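Local coordinates for protein sensor histidine kinase (Rhodopseudomonas palustris, PDB 3VA9) that probably senses a signal through this CHASE3-type sensor domain and, as a membrane-bound histidine kinase, probably uses ATP to phosphorylate a protein histidine, at residues Lys19-Ile24 and Arg134-Leu139; Ile27-Leu32 and Ala61-Gly66; Leu32-Ser37 and Met90-Leu95; Asp82-Leu87 and Glu123-Ser128. One frame throughout, in Å; residues are numbered along the deposited sequence.

Interaction 1 (Lys19-Ile24 and Arg134-Leu139)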
loop_
_atom_site.group_PDB
_atom_site.type_symbol
_atom_site.label_atom_id
_atom_site.label_comp_id
_atom_site.label_asym_id
_atom_site.label_seq_id
_atom_site.Cartn_x
_atom_site.Cartn_y
_atom_site.Cartn_z
ATOM N N LYS A 19 -8.332 12.602 12.461
ATOM C CA LYS A 19 -8.515 12.566 11.020
ATOM C C LYS A 19 -7.330 11.861 10.358
ATOM O O LYS A 19 -7.488 11.181 9.341
ATOM C CB LYS A 19 -8.665 13.992 10.479
ATOM C CG LYS A 19 -8.760 14.100 8.965
ATOM C CD LYS A 19 -8.873 15.558 8.536
ATOM C CE LYS A 19 -8.966 15.697 7.025
ATOM N NZ LYS A 19 -9.028 17.128 6.607
ATOM N N ALA A 20 -6.147 12.020 10.948
ATOM C CA ALA A 20 -4.926 11.432 10.404
ATOM C C ALA A 20 -4.866 9.920 10.619
ATOM O O ALA A 20 -4.371 9.185 9.762
ATOM C CB ALA A 20 -3.692 12.107 10.998
ATOM N N LEU A 21 -5.370 9.462 11.762
ATOM C CA LEU A 21 -5.373 8.036 12.081
ATOM C C LEU A 21 -6.339 7.260 11.186
ATOM O O LEU A 21 -6.062 6.125 10.806
ATOM C CB LEU A 21 -5.708 7.806 13.557
ATOM C CG LEU A 21 -4.716 8.354 14.589
ATOM C CD1 LEU A 21 -5.220 8.098 16.006
ATOM C CD2 LEU A 21 -3.325 7.756 14.387
ATOM N N LEU A 22 -7.473 7.874 10.863
ATOM C CA LEU A 22 -8.412 7.295 9.911
ATOM C C LEU A 22 -7.708 7.110 8.581
ATOM O O LEU A 22 -7.746 6.030 7.986
ATOM C CB LEU A 22 -9.618 8.216 9.719
ATOM C CG LEU A 22 -10.615 8.311 10.873
ATOM C CD1 LEU A 22 -11.683 9.365 10.577
ATOM C CD2 LEU A 22 -11.244 6.950 11.139
ATOM N N ALA A 23 -7.059 8.178 8.126
ATOM C CA ALA A 23 -6.362 8.184 6.845
ATOM C C ALA A 23 -5.272 7.112 6.773
ATOM O O ALA A 23 -5.056 6.513 5.726
ATOM C CB ALA A 23 -5.776 9.566 6.568
ATOM N N ILE A 24 -4.593 6.879 7.893
ATOM C CA ILE A 24 -3.519 5.890 7.963
ATOM C C ILE A 24 -4.064 4.469 7.851
ATOM O O ILE A 24 -3.457 3.605 7.220
ATOM C CB ILE A 24 -2.725 6.032 9.277
ATOM C CG1 ILE A 24 -1.883 7.309 9.250
ATOM C CG2 ILE A 24 -1.840 4.821 9.509
ATOM C CD1 ILE A 24 -1.211 7.609 10.562
ATOM N N ARG A 134 1.825 5.571 15.752
ATOM C CA ARG A 134 2.401 5.866 17.059
ATOM C C ARG A 134 2.773 7.341 17.191
ATOM O O ARG A 134 2.530 7.956 18.227
ATOM C CB ARG A 134 3.612 4.970 17.344
ATOM C CG ARG A 134 3.236 3.559 17.783
ATOM C CD ARG A 134 4.456 2.722 18.147
ATOM N NE ARG A 134 5.020 2.030 16.990
ATOM C CZ ARG A 134 6.080 2.452 16.308
ATOM N NH1 ARG A 134 6.702 3.566 16.669
ATOM N NH2 ARG A 134 6.521 1.757 15.267
ATOM N N ALA A 135 3.347 7.907 16.134
ATOM C CA ALA A 135 3.740 9.313 16.138
ATOM C C ALA A 135 2.540 10.245 16.311
ATOM O O ALA A 135 2.620 11.229 17.042
ATOM C CB ALA A 135 4.509 9.661 14.872
ATOM N N GLU A 136 1.434 9.940 15.640
ATOM C CA GLU A 136 0.224 10.746 15.771
ATOM C C GLU A 136 -0.402 10.573 17.150
ATOM O O GLU A 136 -0.938 11.526 17.721
ATOM C CB GLU A 136 -0.793 10.389 14.687
ATOM C CG GLU A 136 -0.500 11.003 13.331
ATOM C CD GLU A 136 -0.705 12.503 13.314
ATOM O OE1 GLU A 136 -1.667 12.979 13.951
ATOM O OE2 GLU A 136 0.093 13.208 12.658
ATOM N N GLN A 137 -0.338 9.354 17.678
ATOM C CA GLN A 137 -0.839 9.080 19.022
ATOM C C GLN A 137 0.006 9.810 20.064
ATOM O O GLN A 137 -0.520 10.535 20.903
ATOM C CB GLN A 137 -0.874 7.571 19.298
ATOM C CG GLN A 137 -1.994 6.834 18.568
ATOM C CD GLN A 137 -1.883 5.325 18.677
ATOM O OE1 GLN A 137 -0.790 4.761 18.606
ATOM N NE2 GLN A 137 -3.019 4.662 18.838
ATOM N N ALA A 138 1.319 9.622 20.000
ATOM C CA ALA A 138 2.226 10.355 20.872
ATOM C C ALA A 138 1.984 11.854 20.722
ATOM O O ALA A 138 1.896 12.582 21.715
ATOM C CB ALA A 138 3.673 10.012 20.550
ATOM N N LEU A 139 1.865 12.303 19.476
ATOM C CA LEU A 139 1.650 13.715 19.168
ATOM C C LEU A 139 0.406 14.275 19.848
ATOM O O LEU A 139 0.473 15.289 20.544
ATOM C CB LEU A 139 1.548 13.922 17.657
ATOM C CG LEU A 139 1.269 15.349 17.185
ATOM C CD1 LEU A 139 2.347 16.298 17.692
ATOM C CD2 LEU A 139 1.168 15.397 15.665
#
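Leu21 and Glu136 face each other where helix segments 19-24 and 134-139 run antiparallel, their axes 10.0 Å apart and 168° between their directions. The two side chains pass alongside, pointing opposite ways, and the CD2 methyl of Leu21 settles against CB of Glu136 at 3.7 Å. Leu21 CG lies anti to its carbonyl carbon (chi1 -64°), which carries the leucine fork toward the glutamate although its CB leaves the helix along the flank. Its other methyl, CD1, comes within 4.3 Å of CG of Gln137 at the outer margin. Such pairing joins the first and last long helices of the four-helix bundle that makes up this CHASE3 sensor domain, helix 18-44 and helix 121-142. Glu136 is buried, and its chain bends at chi2 (-70°) to bring the carboxylate beside Ala20, whose CB lies 3.7 Å from OE1. That contact is with a methyl and supplies no polar partner; OE2 is hydrogen-bonded by NE2 of Gln77, on helix 75-101, which ties the carboxylate to a third helix. One turn after Ala20, CD1 of Ile24 approaches Glu136 CG at 4.4 Å, while the same isoleucine also packs on Leu129, Leu132 and Thr133 of helix 121-142.

Interaction 2 (Ile27-Leu32 and Ala61-Gly66)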
loop_
_atom_site.group_PDB
_atom_site.type_symbol
_atom_site.label_atom_id
_atom_site.label_comp_id
_atom_site.label_asym_id
_atom_site.label_seq_id
_atom_site.Cartn_x
_atom_site.Cartn_y
_atom_site.Cartn_z
ATOM N N ILE A 27 -5.100 3.631 4.371
ATOM C CA ILE A 27 -3.959 3.318 3.512
ATOM C C ILE A 27 -3.549 1.848 3.626
ATOM O O ILE A 27 -3.296 1.180 2.625
ATOM C CB ILE A 27 -2.763 4.249 3.801
ATOM C CG1 ILE A 27 -3.055 5.639 3.233
ATOM C CG2 ILE A 27 -1.480 3.684 3.201
ATOM C CD1 ILE A 27 -2.098 6.689 3.683
ATOM N N GLN A 28 -3.482 1.361 4.857
ATOM C CA GLN A 28 -3.295 -0.059 5.129
ATOM C C GLN A 28 -4.341 -0.889 4.378
ATOM O O GLN A 28 -4.001 -1.836 3.677
ATOM C CB GLN A 28 -3.405 -0.297 6.635
ATOM C CG GLN A 28 -3.598 -1.736 7.054
ATOM C CD GLN A 28 -3.984 -1.849 8.521
ATOM O OE1 GLN A 28 -5.171 -1.830 8.872
ATOM N NE2 GLN A 28 -2.981 -1.950 9.388
ATOM N N GLN A 29 -5.610 -0.512 4.521
ATOM C CA GLN A 29 -6.704 -1.171 3.810
ATOM C C GLN A 29 -6.452 -1.281 2.305
ATOM O O GLN A 29 -6.535 -2.375 1.734
ATOM C CB GLN A 29 -8.030 -0.444 4.058
ATOM C CG GLN A 29 -9.204 -1.000 3.250
ATOM C CD GLN A 29 -10.497 -0.223 3.467
ATOM O OE1 GLN A 29 -10.531 0.756 4.214
ATOM N NE2 GLN A 29 -11.570 -0.663 2.812
ATOM N N ALA A 30 -6.146 -0.148 1.671
ATOM C CA ALA A 30 -5.950 -0.093 0.220
ATOM C C ALA A 30 -4.795 -0.972 -0.258
ATOM O O ALA A 30 -4.881 -1.594 -1.314
ATOM C CB ALA A 30 -5.753 1.344 -0.244
ATOM N N VAL A 31 -3.717 -1.017 0.517
ATOM C CA VAL A 31 -2.581 -1.885 0.197
ATOM C C VAL A 31 -2.977 -3.371 0.229
ATOM O O VAL A 31 -2.622 -4.132 -0.668
ATOM C CB VAL A 31 -1.403 -1.641 1.165
ATOM C CG1 VAL A 31 -0.360 -2.734 1.032
ATOM C CG2 VAL A 31 -0.784 -0.276 0.907
ATOM N N LEU A 32 -3.727 -3.767 1.255
ATOM C CA LEU A 32 -4.232 -5.141 1.363
ATOM C C LEU A 32 -5.196 -5.460 0.239
ATOM O O LEU A 32 -5.136 -6.530 -0.355
ATOM C CB LEU A 32 -4.924 -5.370 2.708
ATOM C CG LEU A 32 -3.953 -5.382 3.882
ATOM C CD1 LEU A 32 -4.687 -5.294 5.210
ATOM C CD2 LEU A 32 -3.106 -6.635 3.789
ATOM N N ALA A 61 -3.024 5.800 -3.990
ATOM C CA ALA A 61 -2.362 7.014 -4.446
ATOM C C ALA A 61 -3.105 8.253 -3.926
ATOM O O ALA A 61 -2.490 9.155 -3.358
ATOM C CB ALA A 61 -2.264 7.030 -5.973
ATOM N N ALA A 62 -4.427 8.273 -4.093
ATOM C CA ALA A 62 -5.240 9.404 -3.641
ATOM C C ALA A 62 -5.180 9.596 -2.123
ATOM O O ALA A 62 -5.093 10.721 -1.640
ATOM C CB ALA A 62 -6.677 9.248 -4.102
ATOM N N ARG A 63 -5.219 8.496 -1.378
ATOM C CA ARG A 63 -5.147 8.559 0.082
ATOM C C ARG A 63 -3.770 8.977 0.588
ATOM O O ARG A 63 -3.661 9.670 1.602
ATOM C CB ARG A 63 -5.568 7.225 0.695
ATOM C CG ARG A 63 -7.038 6.940 0.491
ATOM C CD ARG A 63 -7.418 5.524 0.857
ATOM N NE ARG A 63 -8.787 5.239 0.426
ATOM C CZ ARG A 63 -9.380 4.055 0.538
ATOM N NH1 ARG A 63 -8.730 3.027 1.068
ATOM N NH2 ARG A 63 -10.623 3.900 0.112
ATOM N N LEU A 64 -2.720 8.554 -0.117
ATOM C CA LEU A 64 -1.369 9.011 0.194
ATOM C C LEU A 64 -1.215 10.512 -0.073
ATOM O O LEU A 64 -0.621 11.223 0.737
ATOM C CB LEU A 64 -0.314 8.215 -0.584
ATOM C CG LEU A 64 -0.089 6.771 -0.109
ATOM C CD1 LEU A 64 0.578 5.918 -1.177
ATOM C CD2 LEU A 64 0.697 6.726 1.195
ATOM N N ASP A 65 -1.738 10.980 -1.210
ATOM C CA ASP A 65 -1.681 12.408 -1.565
ATOM C C ASP A 65 -2.364 13.261 -0.487
ATOM O O ASP A 65 -1.878 14.331 -0.120
ATOM C CB ASP A 65 -2.375 12.686 -2.907
ATOM C CG ASP A 65 -1.699 12.016 -4.093
ATOM O OD1 ASP A 65 -0.502 11.655 -4.004
ATOM O OD2 ASP A 65 -2.381 11.871 -5.136
ATOM N N GLY A 66 -3.501 12.776 0.002
ATOM C CA GLY A 66 -4.290 13.485 0.995
ATOM C C GLY A 66 -3.743 13.428 2.409
ATOM O O GLY A 66 -3.838 14.398 3.156
#
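Ile27 carries most of the apolar contact between segments 27-32 and 61-66, laying its ethyl arm against two residues of the opposite helix. These are successive antiparallel helices of the four-helix bundle, 18-44 and 47-70, and the segments run at 158° with 9.9 Å between axes. CD1 of Ile27 meets CD2 of Leu64 at 3.7 Å, a touch between methyls of two side chains that stand nearly perpendicular. One atom nearer the backbone, Ile27 CG1 lies 3.9 Å from CB of Arg63, and these two side chains run antiparallel to one another. With chi1 at -74° the CG1 branch of Ile27 sits beside the backbone N and leans over to the other helix.

Arg63 has the largest share of the buried surface. Its straight chain reaches over to helix 18-44, where the methyl of Ala30 lies obliquely to the guanidinium group, 3.7 Å from NH1. OE1 of Gln29 stays 4.3 Å from the same nitrogen, too far for a hydrogen bond.

Farther out, Ile27 also packs on Leu60 and Leu67 of helix 47-70, and Leu84 touches both Ile27 and Leu64, bringing helix 75-101 in as a third wall of the core. The polar end of the arginine is positioned by the backbone one residue before segment 27-32: Arg63 NH1 donates a hydrogen bond to the carbonyl O of Ala26.

Interaction 3 (Leu32-Ser37 and Met90-Leu95)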
loop_
_atom_site.group_PDB
_atom_site.type_symbol
_atom_site.label_atom_id
_atom_site.label_comp_id
_atom_site.label_asym_id
_atom_site.label_seq_id
_atom_site.Cartn_x
_atom_site.Cartn_y
_atom_site.Cartn_z
ATOM N N LEU A 32 -3.727 -3.767 1.255
ATOM C CA LEU A 32 -4.232 -5.141 1.363
ATOM C C LEU A 32 -5.196 -5.460 0.239
ATOM O O LEU A 32 -5.136 -6.530 -0.355
ATOM C CB LEU A 32 -4.924 -5.370 2.708
ATOM C CG LEU A 32 -3.953 -5.382 3.882
ATOM C CD1 LEU A 32 -4.687 -5.294 5.210
ATOM C CD2 LEU A 32 -3.106 -6.635 3.789
ATOM N N GLU A 33 -6.076 -4.513 -0.056
ATOM C CA GLU A 33 -7.047 -4.681 -1.129
ATOM C C GLU A 33 -6.385 -4.845 -2.506
ATOM O O GLU A 33 -6.859 -5.621 -3.328
ATOM C CB GLU A 33 -8.051 -3.525 -1.123
ATOM C CG GLU A 33 -9.251 -3.746 -2.028
ATOM C CD GLU A 33 -10.029 -5.008 -1.675
ATOM O OE1 GLU A 33 -10.435 -5.151 -0.502
ATOM O OE2 GLU A 33 -10.241 -5.855 -2.571
ATOM N N ALA A 34 -5.284 -4.134 -2.749
ATOM C CA ALA A 34 -4.551 -4.273 -4.012
ATOM C C ALA A 34 -3.929 -5.664 -4.122
ATOM O O ALA A 34 -3.997 -6.316 -5.166
ATOM C CB ALA A 34 -3.467 -3.194 -4.128
ATOM N N GLU A 35 -3.317 -6.109 -3.030
ATOM C CA GLU A 35 -2.719 -7.435 -2.984
ATOM C C GLU A 35 -3.759 -8.548 -3.143
ATOM O O GLU A 35 -3.628 -9.419 -4.001
ATOM C CB GLU A 35 -1.953 -7.625 -1.676
ATOM C CG GLU A 35 -1.165 -8.916 -1.623
ATOM C CD GLU A 35 -0.582 -9.156 -0.255
ATOM O OE1 GLU A 35 0.564 -8.728 -0.030
ATOM O OE2 GLU A 35 -1.275 -9.758 0.598
ATOM N N THR A 36 -4.804 -8.513 -2.324
ATOM C CA THR A 36 -5.811 -9.558 -2.392
ATOM C C THR A 36 -6.502 -9.582 -3.767
ATOM O O THR A 36 -6.824 -10.649 -4.289
ATOM C CB THR A 36 -6.842 -9.443 -1.246
ATOM O OG1 THR A 36 -7.466 -10.716 -1.043
ATOM C CG2 THR A 36 -7.917 -8.401 -1.570
ATOM N N SER A 37 -6.705 -8.411 -4.364
ATOM C CA SER A 37 -7.362 -8.343 -5.669
ATOM C C SER A 37 -6.475 -8.927 -6.764
ATOM O O SER A 37 -6.946 -9.658 -7.625
ATOM C CB SER A 37 -7.761 -6.908 -6.009
ATOM O OG SER A 37 -8.750 -6.467 -5.111
ATOM N N MET A 90 7.320 0.831 -4.427
ATOM C CA MET A 90 8.014 -0.409 -4.764
ATOM C C MET A 90 7.058 -1.610 -4.724
ATOM O O MET A 90 7.131 -2.492 -5.564
ATOM C CB MET A 90 9.199 -0.644 -3.823
ATOM C CG MET A 90 10.233 0.486 -3.810
ATOM S SD MET A 90 11.487 0.267 -2.519
ATOM C CE MET A 90 12.148 -1.317 -3.007
ATOM N N ARG A 91 6.168 -1.638 -3.740
ATOM C CA ARG A 91 5.222 -2.744 -3.595
ATOM C C ARG A 91 4.228 -2.767 -4.755
ATOM O O ARG A 91 4.001 -3.811 -5.369
ATOM C CB ARG A 91 4.480 -2.660 -2.256
ATOM C CG ARG A 91 3.520 -3.830 -2.006
ATOM C CD ARG A 91 4.210 -5.183 -2.262
ATOM N NE ARG A 91 3.386 -6.311 -1.828
ATOM C CZ ARG A 91 3.550 -7.565 -2.233
ATOM N NH1 ARG A 91 4.518 -7.866 -3.085
ATOM N NH2 ARG A 91 2.746 -8.524 -1.781
ATOM N N MET A 92 3.644 -1.611 -5.059
ATOM C CA MET A 92 2.739 -1.500 -6.207
ATOM C C MET A 92 3.392 -1.903 -7.530
ATOM O O MET A 92 2.750 -2.502 -8.380
ATOM C CB MET A 92 2.146 -0.091 -6.315
ATOM C CG MET A 92 1.189 0.265 -5.170
ATOM S SD MET A 92 -0.197 -0.888 -4.962
ATOM C CE MET A 92 0.240 -1.668 -3.409
ATOM N N ALA A 93 4.671 -1.580 -7.704
ATOM C CA ALA A 93 5.380 -1.979 -8.917
ATOM C C ALA A 93 5.525 -3.491 -8.964
ATOM O O ALA A 93 5.463 -4.089 -10.028
ATOM C CB ALA A 93 6.753 -1.303 -9.007
ATOM N N GLN A 94 5.719 -4.112 -7.804
ATOM C CA GLN A 94 5.752 -5.574 -7.729
ATOM C C GLN A 94 4.422 -6.226 -8.159
ATOM O O GLN A 94 4.404 -7.084 -9.033
ATOM C CB GLN A 94 6.138 -6.046 -6.317
ATOM C CG GLN A 94 7.553 -5.690 -5.902
ATOM C CD GLN A 94 7.976 -6.426 -4.638
ATOM O OE1 GLN A 94 7.172 -6.644 -3.731
ATOM N NE2 GLN A 94 9.241 -6.815 -4.580
ATOM N N LEU A 95 3.326 -5.827 -7.516
ATOM C CA LEU A 95 1.988 -6.344 -7.824
ATOM C C LEU A 95 1.577 -6.098 -9.279
ATOM O O LEU A 95 1.020 -6.980 -9.935
ATOM C CB LEU A 95 0.950 -5.690 -6.903
ATOM C CG LEU A 95 1.118 -5.863 -5.395
ATOM C CD1 LEU A 95 -0.016 -5.160 -4.642
ATOM C CD2 LEU A 95 1.190 -7.357 -5.012
#
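Glu35 and Arg91 make the charged part of this contact, a salt bridge in which NH2 of Arg91 donates to OE1 of Glu35 at 2.8 Å with an N-H...O angle of 153°. The oxygen lies in the guanidinium plane at its edge, whereas the donor reaches OE1 on its anti side, tilted out of the carboxylate plane. The two planes stand 82° apart, in keeping with a bridge through one oxygen and one nitrogen. Glu35 has its CG opposite the backbone N and an extended chain beyond it, which spans the gap. Within its own helix Arg91 is braced twice: NH1 donates to Gln94 OE1 at 3.0 Å, and CD2 of Leu95 sits 3.6 Å above the centre of one guanidinium face. These restraints would limit rotation of the group that meets Glu35.

The segments belong to the first and third long helices of the four-helix bundle, 18-44 and 75-101, which run parallel here at 16° with axes 10.6 Å apart.

Apolar contacts lie on the inner side. Leu95 CD1 lies against the backbone of helix 18-44, 3.8 Å from N of Glu35, and is 4.0 Å from CB of Ala34. Met92, bent at chi2 and chi3, brings CE to 4.1 Å from the same Ala34 methyl. Helix 47-70 borders this side, with Leu60 against Met92 and Tyr53 against Leu95.

Interaction 4 (Asp82-Leu87 and Glu123-Ser128)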
loop_
_atom_site.group_PDB
_atom_site.type_symbol
_atom_site.label_atom_id
_atom_site.label_comp_id
_atom_site.label_asym_id
_atom_site.label_seq_id
_atom_site.Cartn_x
_atom_site.Cartn_y
_atom_site.Cartn_z
ATOM N N ASP A 82 6.949 10.264 3.327
ATOM C CA ASP A 82 7.850 10.079 2.197
ATOM C C ASP A 82 8.358 8.649 2.181
ATOM O O ASP A 82 8.347 7.985 1.145
ATOM C CB ASP A 82 9.036 11.035 2.278
ATOM C CG ASP A 82 8.677 12.437 1.869
ATOM O OD1 ASP A 82 7.632 12.604 1.208
ATOM O OD2 ASP A 82 9.444 13.369 2.205
ATOM N N GLU A 83 8.795 8.182 3.345
ATOM C CA GLU A 83 9.325 6.829 3.483
ATOM C C GLU A 83 8.292 5.746 3.167
ATOM O O GLU A 83 8.573 4.827 2.392
ATOM C CB GLU A 83 9.944 6.644 4.873
ATOM C CG GLU A 83 11.258 7.409 5.019
ATOM C CD GLU A 83 11.506 7.945 6.422
ATOM O OE1 GLU A 83 10.888 7.445 7.387
ATOM O OE2 GLU A 83 12.335 8.873 6.552
ATOM N N LEU A 84 7.100 5.862 3.751
ATOM C CA LEU A 84 6.002 4.942 3.443
ATOM C C LEU A 84 5.759 4.886 1.930
ATOM O O LEU A 84 5.653 3.808 1.342
ATOM C CB LEU A 84 4.715 5.377 4.153
ATOM C CG LEU A 84 3.461 4.589 3.757
ATOM C CD1 LEU A 84 3.564 3.154 4.239
ATOM C CD2 LEU A 84 2.190 5.242 4.298
ATOM N N ARG A 85 5.690 6.062 1.313
ATOM C CA ARG A 85 5.411 6.190 -0.116
ATOM C C ARG A 85 6.433 5.486 -0.996
ATOM O O ARG A 85 6.075 4.877 -2.007
ATOM C CB ARG A 85 5.354 7.663 -0.511
ATOM C CG ARG A 85 4.984 7.862 -1.960
ATOM C CD ARG A 85 3.600 8.466 -2.056
ATOM N NE ARG A 85 2.919 8.120 -3.297
ATOM C CZ ARG A 85 1.972 8.874 -3.845
ATOM N NH1 ARG A 85 1.620 10.016 -3.263
ATOM N NH2 ARG A 85 1.384 8.493 -4.971
ATOM N N LEU A 86 7.708 5.595 -0.626
ATOM C CA LEU A 86 8.759 4.846 -1.297
ATOM C C LEU A 86 8.428 3.358 -1.254
ATOM O O LEU A 86 8.494 2.659 -2.271
ATOM C CB LEU A 86 10.122 5.094 -0.632
ATOM C CG LEU A 86 11.309 4.263 -1.158
ATOM C CD1 LEU A 86 11.520 4.498 -2.651
ATOM C CD2 LEU A 86 12.594 4.568 -0.393
ATOM N N LEU A 87 8.080 2.885 -0.061
ATOM C CA LEU A 87 7.785 1.472 0.160
ATOM C C LEU A 87 6.538 1.045 -0.612
ATOM O O LEU A 87 6.525 -0.015 -1.228
ATOM C CB LEU A 87 7.621 1.185 1.661
ATOM C CG LEU A 87 8.879 1.286 2.548
ATOM C CD1 LEU A 87 8.536 1.242 4.036
ATOM C CD2 LEU A 87 9.899 0.205 2.212
ATOM N N GLU A 123 5.732 -6.465 5.221
ATOM C CA GLU A 123 6.138 -6.264 6.605
ATOM C C GLU A 123 6.640 -4.841 6.801
ATOM O O GLU A 123 6.295 -4.180 7.781
ATOM C CB GLU A 123 7.244 -7.252 6.996
ATOM C CG GLU A 123 6.815 -8.717 7.041
ATOM C CD GLU A 123 6.770 -9.377 5.668
ATOM O OE1 GLU A 123 7.101 -8.715 4.660
ATOM O OE2 GLU A 123 6.407 -10.569 5.602
ATOM N N ARG A 124 7.462 -4.375 5.862
ATOM C CA ARG A 124 8.100 -3.069 5.980
ATOM C C ARG A 124 7.074 -1.939 5.930
ATOM O O ARG A 124 7.190 -0.950 6.658
ATOM C CB ARG A 124 9.183 -2.899 4.914
ATOM C CG ARG A 124 10.433 -3.733 5.182
ATOM C CD ARG A 124 11.261 -3.935 3.930
ATOM N NE ARG A 124 11.960 -2.725 3.509
ATOM C CZ ARG A 124 12.626 -2.617 2.363
ATOM N NH1 ARG A 124 12.659 -3.641 1.519
ATOM N NH2 ARG A 124 13.245 -1.485 2.052
ATOM N N ILE A 125 6.056 -2.098 5.092
ATOM C CA ILE A 125 4.982 -1.117 5.040
ATOM C C ILE A 125 4.202 -1.058 6.355
ATOM O O ILE A 125 3.926 0.028 6.865
ATOM C CB ILE A 125 4.030 -1.375 3.872
ATOM C CG1 ILE A 125 4.707 -0.999 2.553
ATOM C CG2 ILE A 125 2.748 -0.573 4.049
ATOM C CD1 ILE A 125 4.121 -1.707 1.351
ATOM N N GLU A 126 3.864 -2.220 6.910
ATOM C CA GLU A 126 3.137 -2.276 8.184
ATOM C C GLU A 126 3.920 -1.587 9.295
ATOM O O GLU A 126 3.357 -0.839 10.090
ATOM C CB GLU A 126 2.802 -3.719 8.580
ATOM C CG GLU A 126 1.750 -4.380 7.692
ATOM C CD GLU A 126 0.544 -3.484 7.435
ATOM O OE1 GLU A 126 0.013 -2.896 8.403
ATOM O OE2 GLU A 126 0.121 -3.373 6.262
ATOM N N THR A 127 5.221 -1.840 9.337
ATOM C CA THR A 127 6.116 -1.133 10.244
ATOM C C THR A 127 6.068 0.377 9.985
ATOM O O THR A 127 6.013 1.186 10.919
ATOM C CB THR A 127 7.565 -1.627 10.064
ATOM O OG1 THR A 127 7.620 -3.038 10.301
ATOM C CG2 THR A 127 8.521 -0.902 11.014
ATOM N N SER A 128 6.096 0.744 8.707
ATOM C CA SER A 128 6.052 2.141 8.293
ATOM C C SER A 128 4.757 2.817 8.745
ATOM O O SER A 128 4.768 3.956 9.215
ATOM C CB SER A 128 6.192 2.239 6.776
ATOM O OG SER A 128 6.399 3.574 6.371
#
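Leu84 and Leu87, one helical turn apart, close over Ser128 and Ile125 in the tight part of this contact. The segments run antiparallel at 162° with axes 9.5 Å apart, and the CA atoms of Leu84 and Ser128 come within 5.6 Å of each other. The small serine allows that approach: its OG, anti to the backbone N (chi1 -169°), rests against the root of Leu84, 3.3 Å from both its CA and CB. The serine CB is also 3.7 Å from the CD1 methyl of Leu87. On the core side, CD1 of Leu84 meets CG2 of Ile125 at 3.8 Å, and CG1 of the same isoleucine reaches CB of Leu87 at 3.7 Å.

The outer side is looser and is built from Arg124, an exposed residue. Its chain bends at chi3 (72°) and lies square across Leu87, placing one guanidinium face over the leucine CD2, which is 3.8 Å from NH2. NH1 of Arg124 is hydrogen-bonded to the carbonyl O of Asp119, which anchors this lid to the chain just before helix 121-142.

In the four-helix bundle of the sensor domain, the contact joins helices 75-101 and 121-142. Leu84 also packs on Leu129 and Leu132 farther along helix 121-142, Arg85 is salt-bridged to Asp65 of helix 47-70, and Glu126 OE1 probably accepts a hydrogen bond from Gln28 NE2 of helix 18-44.

From the N terminus, helix 18-44 contributes in turn to interactions 1, 2 and 3. Interaction 2 closes the shortest loop, back from helix 47-70; interaction 3 closes a longer one from helix 75-101 and crosses interaction 2 along the chain. Interaction 4 joins helix 75-101 to helix 121-142, in series with interaction 2 and crossing interaction 3. Interaction 1 brings the last helix back to the first and encloses the other three. Interactions 2 and 4 touch directly through side chains of helices 47-70 and 75-101, and interactions 3 and 4 through Arg91 and Ile125, linking all four long helices of the bundle.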